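Local structure of BvnE (6U9I) at residues R65-F68 with K69-A73; R15-L18 with I19-A22; H23-L26 with S27-D31. The protein is a fungal isomerase that acts as a semipinacolase, probably steering the stereoselective semipinacol rearrangement in brevianamide assembly. All coordinates share one frame; numbering follows the deposited sequence.

In the fold
All three contacts are local, each within one helix. Interactions 2 and 3 follow one another on helix 14-31, with centres about 13 Å apart. Interaction 1 lies on helix 61-74, later in the chain. Interactions 1 and 2 are on opposite sides of the chain's centre, about 27 Å between centres. Interaction 3 stands between them, about 16 Å from interaction 1 by centres. There the two helices meet, F68 CZ and M29 CE being 4.1 Å apart. Helix 14-31 packs on the mixed sheet along its length. Its early part also reaches the second subunit. One helix therefore links the dimer contact, the sheet and the second helix.

Interaction 1: R65-F68 with K69-A73; sequences RTFF and KTLTA
Helix 61-74 carries this contact, with F68 and L71 side by side on one flank and T72 turned back onto the carbonyl of F68. CD2 of L71 comes up at the edge of the F68 ring, near its plane, 4.0 Å from F68 CD1. L71 CD2 also lies 4.3 Å from F67 CE2, so one methyl touches both rings, the F67 ring obliquely. L71 reaches them because its CG is anti to the backbone N (chi1 -172°). F68 packs on M37 of helix 34-37 and on V38 just after it, and L71 on F32 just before it.

The carbonyl oxygen of F68 takes two bonds from one residue. T72 N donates to F68 O at 2.8 Å, nearly straight at 170°. T72 OG1 donates to F68 O at 2.8 Å from the opposite face of the carbonyl plane. The hydroxyl folds back because it sits between the backbone N and the carbonyl carbon (chi1 59°).

On the solvent side, a water accepts a bond from T70 OG1 or gives one to it, and donates to T66 O at 2.7 Å. The direct bond from T70 N to T66 O is weak, and the water gives T66 O a further donor. K69 runs out extended past R65, K69 CE lying 4.4 Å from R65 CG. The R65 guanidinium forms a salt bridge with D35.

F68, L71 and T72 thus face F32 and helix 34-37, with the T72 hydroxyl turned in to F68 O, while T66 and T70 share a water on the exposed side. The doubly held F68 carbonyl probably fixes the rotation of T72.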
loop_
_atom_site.group_PDB
_atom_site.type_symbol
_atom_site.label_atom_id
_atom_site.label_comp_id
_atom_site.label_asym_id
_atom_site.label_seq_id
_atom_site.Cartn_x
_atom_site.Cartn_y
_atom_site.Cartn_z
ATOM N N ARG A 65 -19.075 10.686 5.290
ATOM C CA ARG A 65 -19.326 11.993 5.890
ATOM C C ARG A 65 -19.670 11.847 7.371
ATOM O O ARG A 65 -19.120 12.553 8.223
ATOM C CB ARG A 65 -20.444 12.708 5.129
ATOM C CG ARG A 65 -20.667 14.162 5.549
ATOM C CD ARG A 65 -21.926 14.725 4.881
ATOM N NE ARG A 65 -21.744 14.959 3.450
ATOM C CZ ARG A 65 -21.299 16.103 2.929
ATOM N NH1 ARG A 65 -20.986 17.123 3.722
ATOM N NH2 ARG A 65 -21.171 16.229 1.613
ATOM N N THR A 66 -20.554 10.902 7.701
ATOM C CA THR A 66 -20.907 10.675 9.102
ATOM C C THR A 66 -19.688 10.268 9.923
ATOM O O THR A 66 -19.491 10.760 11.040
ATOM C CB THR A 66 -21.999 9.606 9.196
ATOM O OG1 THR A 66 -23.177 10.082 8.538
ATOM C CG2 THR A 66 -22.318 9.276 10.657
ATOM N N PHE A 67 -18.848 9.379 9.381
ATOM C CA PHE A 67 -17.627 9.004 10.088
ATOM C C PHE A 67 -16.759 10.222 10.358
ATOM O O PHE A 67 -16.226 10.382 11.462
ATOM C CB PHE A 67 -16.834 7.965 9.288
ATOM C CG PHE A 67 -15.458 7.695 9.848
ATOM C CD1 PHE A 67 -15.298 6.947 11.005
ATOM C CD2 PHE A 67 -14.325 8.205 9.227
ATOM C CE1 PHE A 67 -14.034 6.703 11.527
ATOM C CE2 PHE A 67 -13.058 7.967 9.748
ATOM C CZ PHE A 67 -12.919 7.211 10.897
ATOM N N PHE A 68 -16.601 11.089 9.356
ATOM C CA PHE A 68 -15.700 12.226 9.516
ATOM C C PHE A 68 -16.249 13.251 10.501
ATOM O O PHE A 68 -15.467 13.966 11.139
ATOM C CB PHE A 68 -15.419 12.866 8.153
ATOM C CG PHE A 68 -14.435 12.085 7.309
ATOM C CD1 PHE A 68 -13.371 11.420 7.903
ATOM C CD2 PHE A 68 -14.569 12.022 5.927
ATOM C CE1 PHE A 68 -12.456 10.696 7.132
ATOM C CE2 PHE A 68 -13.647 11.314 5.146
ATOM C CZ PHE A 68 -12.597 10.642 5.759
ATOM N N LYS A 69 -17.578 13.346 10.645
ATOM C CA LYS A 69 -18.131 14.208 11.688
ATOM C C LYS A 69 -17.629 13.777 13.061
ATOM O O LYS A 69 -17.307 14.616 13.910
ATOM C CB LYS A 69 -19.656 14.184 11.651
ATOM C CG LYS A 69 -20.266 14.811 10.416
ATOM C CD LYS A 69 -21.779 14.859 10.540
ATOM C CE LYS A 69 -22.397 15.506 9.314
ATOM N NZ LYS A 69 -23.864 15.684 9.481
ATOM N N THR A 70 -17.531 12.465 13.281
ATOM C CA THR A 70 -16.968 11.947 14.520
ATOM C C THR A 70 -15.478 12.245 14.614
ATOM O O THR A 70 -14.998 12.760 15.633
ATOM C CB THR A 70 -17.227 10.442 14.611
ATOM O OG1 THR A 70 -18.628 10.219 14.791
ATOM C CG2 THR A 70 -16.462 9.828 15.771
ATOM N N LEU A 71 -14.733 11.935 13.550
ATOM C CA LEU A 71 -13.282 12.089 13.582
ATOM C C LEU A 71 -12.881 13.546 13.782
ATOM O O LEU A 71 -12.001 13.850 14.597
ATOM C CB LEU A 71 -12.670 11.533 12.295
ATOM C CG LEU A 71 -11.145 11.457 12.274
ATOM C CD1 LEU A 71 -10.696 10.236 13.049
ATOM C CD2 LEU A 71 -10.651 11.375 10.850
ATOM N N THR A 72 -13.517 14.466 13.048
ATOM C CA THR A 72 -13.163 15.876 13.177
ATOM C C THR A 72 -13.581 16.465 14.520
ATOM O O THR A 72 -13.100 17.546 14.882
ATOM C CB THR A 72 -13.766 16.705 12.031
ATOM O OG1 THR A 72 -15.198 16.586 12.025
ATOM C CG2 THR A 72 -13.214 16.234 10.696
ATOM N N ALA A 73 -14.461 15.790 15.261
ATOM C CA ALA A 73 -14.801 16.229 16.609
ATOM C C ALA A 73 -13.835 15.704 17.664
ATOM O O ALA A 73 -13.771 16.269 18.761
ATOM C CB ALA A 73 -16.222 15.797 16.969
HETATM O O HOH W 1 -24.452 12.434 10.253
HETATM O O HOH W 2 -20.878 11.113 13.366
#

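Interaction 2: R15-L18 with I19-A22; sequences REQL and IVSA
R15 and I19 meet one turn apart near the start of helix 14-31. CD1 of I19 lies 4.1 Å from CG of R15 and equally near its NE, so the methyl touches the arginine where the aliphatic chain passes into the guanidinium. R15 is extended from CG to NE, which carries its charged end past the isoleucine. That end is satisfied across the dimer: NH2 forms a salt bridge with D91 of the second subunit. An alanine at I19 removes the methyl beside R15 CG and NE, and the arginine chain would probably be less firmly steadied, with a gap opened towards V90.

The backbone acceptors are met in regular order. R15 O receives I19 N at 3.0 Å, and E16 O receives V20 N at 2.9 Å. Q17 O takes S21 N, and L18 O takes A22 N at 2.8 Å.

The S21 hydroxyl is bonded to the carbonyl of G126, so its strongest partner lies in the loop after strand 110-122. Q17 bends at chi2 (70°), which brings Q17 NE2 back over the next turn to 3.2 Å from S21 OG. The carboxylate of E16 has a long, weak ion pair with R93 of the second subunit.

L18 turns to the sheet, packing on V90, V97 and F122, while A22 touches V97 and L120. Side chains at spacings of three and four thus make one apolar flank, and the charged ends of R15 and E16 reach the partner chain. This is typical of an amphipathic alpha-helix laid across a beta-sheet, here also contributing to a dimer interface.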
loop_
_atom_site.group_PDB
_atom_site.type_symbol
_atom_site.label_atom_id
_atom_site.label_comp_id
_atom_site.label_asym_id
_atom_site.label_seq_id
_atom_site.Cartn_x
_atom_site.Cartn_y
_atom_site.Cartn_z
ATOM N N ARG A 15 -1.685 12.311 -17.175
ATOM C CA ARG A 15 -0.880 12.085 -15.977
ATOM C C ARG A 15 -0.886 13.311 -15.074
ATOM O O ARG A 15 -1.071 13.203 -13.858
ATOM C CB ARG A 15 0.553 11.718 -16.356
ATOM C CG ARG A 15 1.453 11.552 -15.146
ATOM C CD ARG A 15 2.919 11.332 -15.524
ATOM N NE ARG A 15 3.696 10.921 -14.355
ATOM C CZ ARG A 15 3.811 9.660 -13.959
ATOM N NH1 ARG A 15 3.203 8.691 -14.649
ATOM N NH2 ARG A 15 4.520 9.365 -12.873
ATOM N N GLU A 16 -0.679 14.496 -15.646
ATOM C CA GLU A 16 -0.646 15.686 -14.805
ATOM C C GLU A 16 -2.010 15.954 -14.181
ATOM O O GLU A 16 -2.093 16.342 -13.011
ATOM C CB GLU A 16 -0.147 16.891 -15.610
ATOM C CG GLU A 16 1.286 16.728 -16.147
ATOM C CD GLU A 16 1.391 15.769 -17.336
ATOM O OE1 GLU A 16 0.340 15.343 -17.862
ATOM O OE2 GLU A 16 2.527 15.436 -17.741
ATOM N N GLN A 17 -3.089 15.720 -14.934
ATOM C CA GLN A 17 -4.431 15.876 -14.380
ATOM C C GLN A 17 -4.655 14.945 -13.191
ATOM O O GLN A 17 -5.258 15.346 -12.191
ATOM C CB GLN A 17 -5.482 15.602 -15.452
ATOM C CG GLN A 17 -6.910 15.515 -14.900
ATOM C CD GLN A 17 -7.444 16.855 -14.420
ATOM O OE1 GLN A 17 -8.066 17.588 -15.185
ATOM N NE2 GLN A 17 -7.210 17.177 -13.147
ATOM N N LEU A 18 -4.193 13.692 -13.293
ATOM C CA LEU A 18 -4.389 12.754 -12.188
ATOM C C LEU A 18 -3.568 13.168 -10.970
ATOM O O LEU A 18 -4.027 13.038 -9.827
ATOM C CB LEU A 18 -4.042 11.332 -12.639
ATOM C CG LEU A 18 -5.027 10.716 -13.650
ATOM C CD1 LEU A 18 -4.410 9.521 -14.376
ATOM C CD2 LEU A 18 -6.338 10.295 -12.954
ATOM N N ILE A 19 -2.365 13.702 -11.196
ATOM C CA ILE A 19 -1.555 14.182 -10.082
ATOM C C ILE A 19 -2.214 15.385 -9.418
ATOM O O ILE A 19 -2.258 15.480 -8.189
ATOM C CB ILE A 19 -0.123 14.494 -10.566
ATOM C CG1 ILE A 19 0.586 13.186 -10.924
ATOM C CG2 ILE A 19 0.649 15.298 -9.504
ATOM C CD1 ILE A 19 1.989 13.346 -11.487
ATOM N N VAL A 20 -2.761 16.311 -10.218
ATOM C CA VAL A 20 -3.486 17.452 -9.663
ATOM C C VAL A 20 -4.680 16.989 -8.835
ATOM O O VAL A 20 -4.922 17.498 -7.734
ATOM C CB VAL A 20 -3.911 18.413 -10.791
ATOM C CG1 VAL A 20 -4.994 19.360 -10.307
ATOM C CG2 VAL A 20 -2.695 19.186 -11.306
ATOM N N SER A 21 -5.446 16.012 -9.335
ATOM C CA SER A 21 -6.588 15.552 -8.541
ATOM C C SER A 21 -6.167 14.769 -7.307
ATOM O O SER A 21 -6.867 14.817 -6.288
ATOM C CB SER A 21 -7.564 14.723 -9.382
ATOM O OG SER A 21 -7.912 15.403 -10.568
ATOM N N ALA A 22 -5.050 14.034 -7.369
ATOM C CA ALA A 22 -4.566 13.367 -6.164
ATOM C C ALA A 22 -4.104 14.384 -5.127
ATOM O O ALA A 22 -4.370 14.231 -3.926
ATOM C CB ALA A 22 -3.428 12.400 -6.505
#

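Interaction 3: H23-L26 with S27-D31; sequences HRWL and STMND
A Met-aromatic contact one helical turn long, between W25 and M29, marks the inner flank of helix 14-31 in its later half. The methionine lies over one face of the indole. Its CG stands 4.2 Å from the centroid of the six-membered ring of W25, only 15° off the normal, a CH-pi contact. M29 SD is set obliquely to the five-membered ring of W25, 5.1 Å from its centroid. W25 and M29 run side by side and point the same way. The bend of the methionine at chi2 (-64°) keeps SD beside the indole; the one at chi3 sets the direction of CE, which meets F68.

Hydroxyls on the other flank turn back onto the helix. R24 O accepts T28 N at 2.9 Å and S27 OG at 3.0 Å, both from the same face of its plane. S27 OG can reach it because chi1 is 74°, between the backbone N and the carbonyl carbon. T28 OG1 is 3.1 Å from R24 O and as far from W25 O; its single proton may go to either. The backbone bonds S27 N to H23 O, M29 N to W25 O and N30 N to L26 O complete the turn. The S27 hydroxyl is satisfied by R24 O, and that of T28 probably by one of its two carbonyls.

R24 NH1 bonds to the carbonyl of T127 in the loop before strand 129-136. N30 OD1 accepts from L80 N of strand 78-82, tying the helix to that strand. W25 packs on M99 and L101 of strand 96-107 and on L129 and E134 of strand 129-136. L26 lies against L80, M99 and L101. M29 also touches L80, so the contact sits between the sheet and helix 61-74, which carries F68.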
loop_
_atom_site.group_PDB
_atom_site.type_symbol
_atom_site.label_atom_id
_atom_site.label_comp_id
_atom_site.label_asym_id
_atom_site.label_seq_id
_atom_site.Cartn_x
_atom_site.Cartn_y
_atom_site.Cartn_z
ATOM N N HIS A 23 -3.410 15.438 -5.562
ATOM C CA HIS A 23 -3.016 16.457 -4.598
ATOM C C HIS A 23 -4.218 17.228 -4.083
ATOM O O HIS A 23 -4.225 17.652 -2.921
ATOM C CB HIS A 23 -1.977 17.394 -5.214
ATOM C CG HIS A 23 -0.593 16.817 -5.219
ATOM N ND1 HIS A 23 0.084 16.503 -4.059
ATOM C CD2 HIS A 23 0.230 16.475 -6.239
ATOM C CE1 HIS A 23 1.267 15.998 -4.366
ATOM N NE2 HIS A 23 1.380 15.968 -5.681
ATOM N N ARG A 24 -5.252 17.405 -4.911
ATOM C CA ARG A 24 -6.466 18.032 -4.406
ATOM C C ARG A 24 -7.108 17.176 -3.330
ATOM O O ARG A 24 -7.617 17.698 -2.329
ATOM C CB ARG A 24 -7.451 18.299 -5.544
ATOM C CG ARG A 24 -8.734 18.995 -5.076
ATOM C CD ARG A 24 -9.675 19.218 -6.242
ATOM N NE ARG A 24 -10.011 17.944 -6.874
ATOM C CZ ARG A 24 -10.752 17.825 -7.971
ATOM N NH1 ARG A 24 -10.996 16.623 -8.475
ATOM N NH2 ARG A 24 -11.247 18.911 -8.560
ATOM N N TRP A 25 -7.103 15.849 -3.523
ATOM C CA TRP A 25 -7.642 14.961 -2.501
ATOM C C TRP A 25 -6.886 15.124 -1.185
ATOM O O TRP A 25 -7.497 15.193 -0.114
ATOM C CB TRP A 25 -7.589 13.512 -2.994
ATOM C CG TRP A 25 -8.157 12.529 -2.022
ATOM C CD1 TRP A 25 -9.479 12.263 -1.808
ATOM C CD2 TRP A 25 -7.422 11.674 -1.128
ATOM N NE1 TRP A 25 -9.617 11.293 -0.837
ATOM C CE2 TRP A 25 -8.369 10.918 -0.405
ATOM C CE3 TRP A 25 -6.055 11.473 -0.872
ATOM C CZ2 TRP A 25 -7.996 9.980 0.563
ATOM C CZ3 TRP A 25 -5.689 10.534 0.096
ATOM C CH2 TRP A 25 -6.656 9.803 0.794
ATOM N N LEU A 26 -5.554 15.203 -1.247
ATOM C CA LEU A 26 -4.778 15.420 -0.032
ATOM C C LEU A 26 -5.119 16.763 0.608
ATOM O O LEU A 26 -5.252 16.857 1.835
ATOM C CB LEU A 26 -3.281 15.372 -0.345
ATOM C CG LEU A 26 -2.577 14.025 -0.539
ATOM C CD1 LEU A 26 -1.082 14.279 -0.695
ATOM C CD2 LEU A 26 -2.819 13.067 0.626
ATOM N N SER A 27 -5.240 17.818 -0.202
ATOM C CA SER A 27 -5.431 19.143 0.380
ATOM C C SER A 27 -6.806 19.266 1.018
ATOM O O SER A 27 -6.947 19.896 2.073
ATOM C CB SER A 27 -5.221 20.229 -0.678
ATOM O OG SER A 27 -6.328 20.276 -1.554
ATOM N N THR A 28 -7.830 18.646 0.414
ATOM C CA THR A 28 -9.149 18.702 1.037
ATOM C C THR A 28 -9.204 17.824 2.279
ATOM O O THR A 28 -9.932 18.138 3.227
ATOM C CB THR A 28 -10.252 18.324 0.036
ATOM O OG1 THR A 28 -10.027 17.013 -0.493
ATOM C CG2 THR A 28 -10.287 19.319 -1.122
ATOM N N MET A 29 -8.433 16.735 2.316
ATOM C CA MET A 29 -8.342 15.983 3.561
ATOM C C MET A 29 -7.759 16.855 4.667
ATOM O O MET A 29 -8.263 16.862 5.796
ATOM C CB MET A 29 -7.499 14.720 3.369
ATOM C CG MET A 29 -8.242 13.585 2.636
ATOM S SD MET A 29 -9.654 12.947 3.557
ATOM C CE MET A 29 -8.849 11.857 4.724
ATOM N N ASN A 30 -6.712 17.618 4.351
ATOM C CA ASN A 30 -6.103 18.485 5.351
ATOM C C ASN A 30 -6.990 19.665 5.732
ATOM O O ASN A 30 -6.791 20.251 6.802
ATOM C CB ASN A 30 -4.745 18.962 4.844
ATOM C CG ASN A 30 -3.696 17.870 4.958
ATOM O OD1 ASN A 30 -3.603 17.211 5.995
ATOM N ND2 ASN A 30 -2.967 17.622 3.884
ATOM N N ASP A 31 -7.953 20.031 4.882
ATOM C CA ASP A 31 -8.955 21.010 5.294
ATOM C C ASP A 31 -9.757 20.505 6.484
ATOM O O ASP A 31 -10.256 21.307 7.282
ATOM C CB ASP A 31 -9.859 21.351 4.110
ATOM C CG ASP A 31 -9.142 22.188 3.065
ATOM O OD1 ASP A 31 -8.188 22.922 3.431
ATOM O OD2 ASP A 31 -9.530 22.122 1.885
#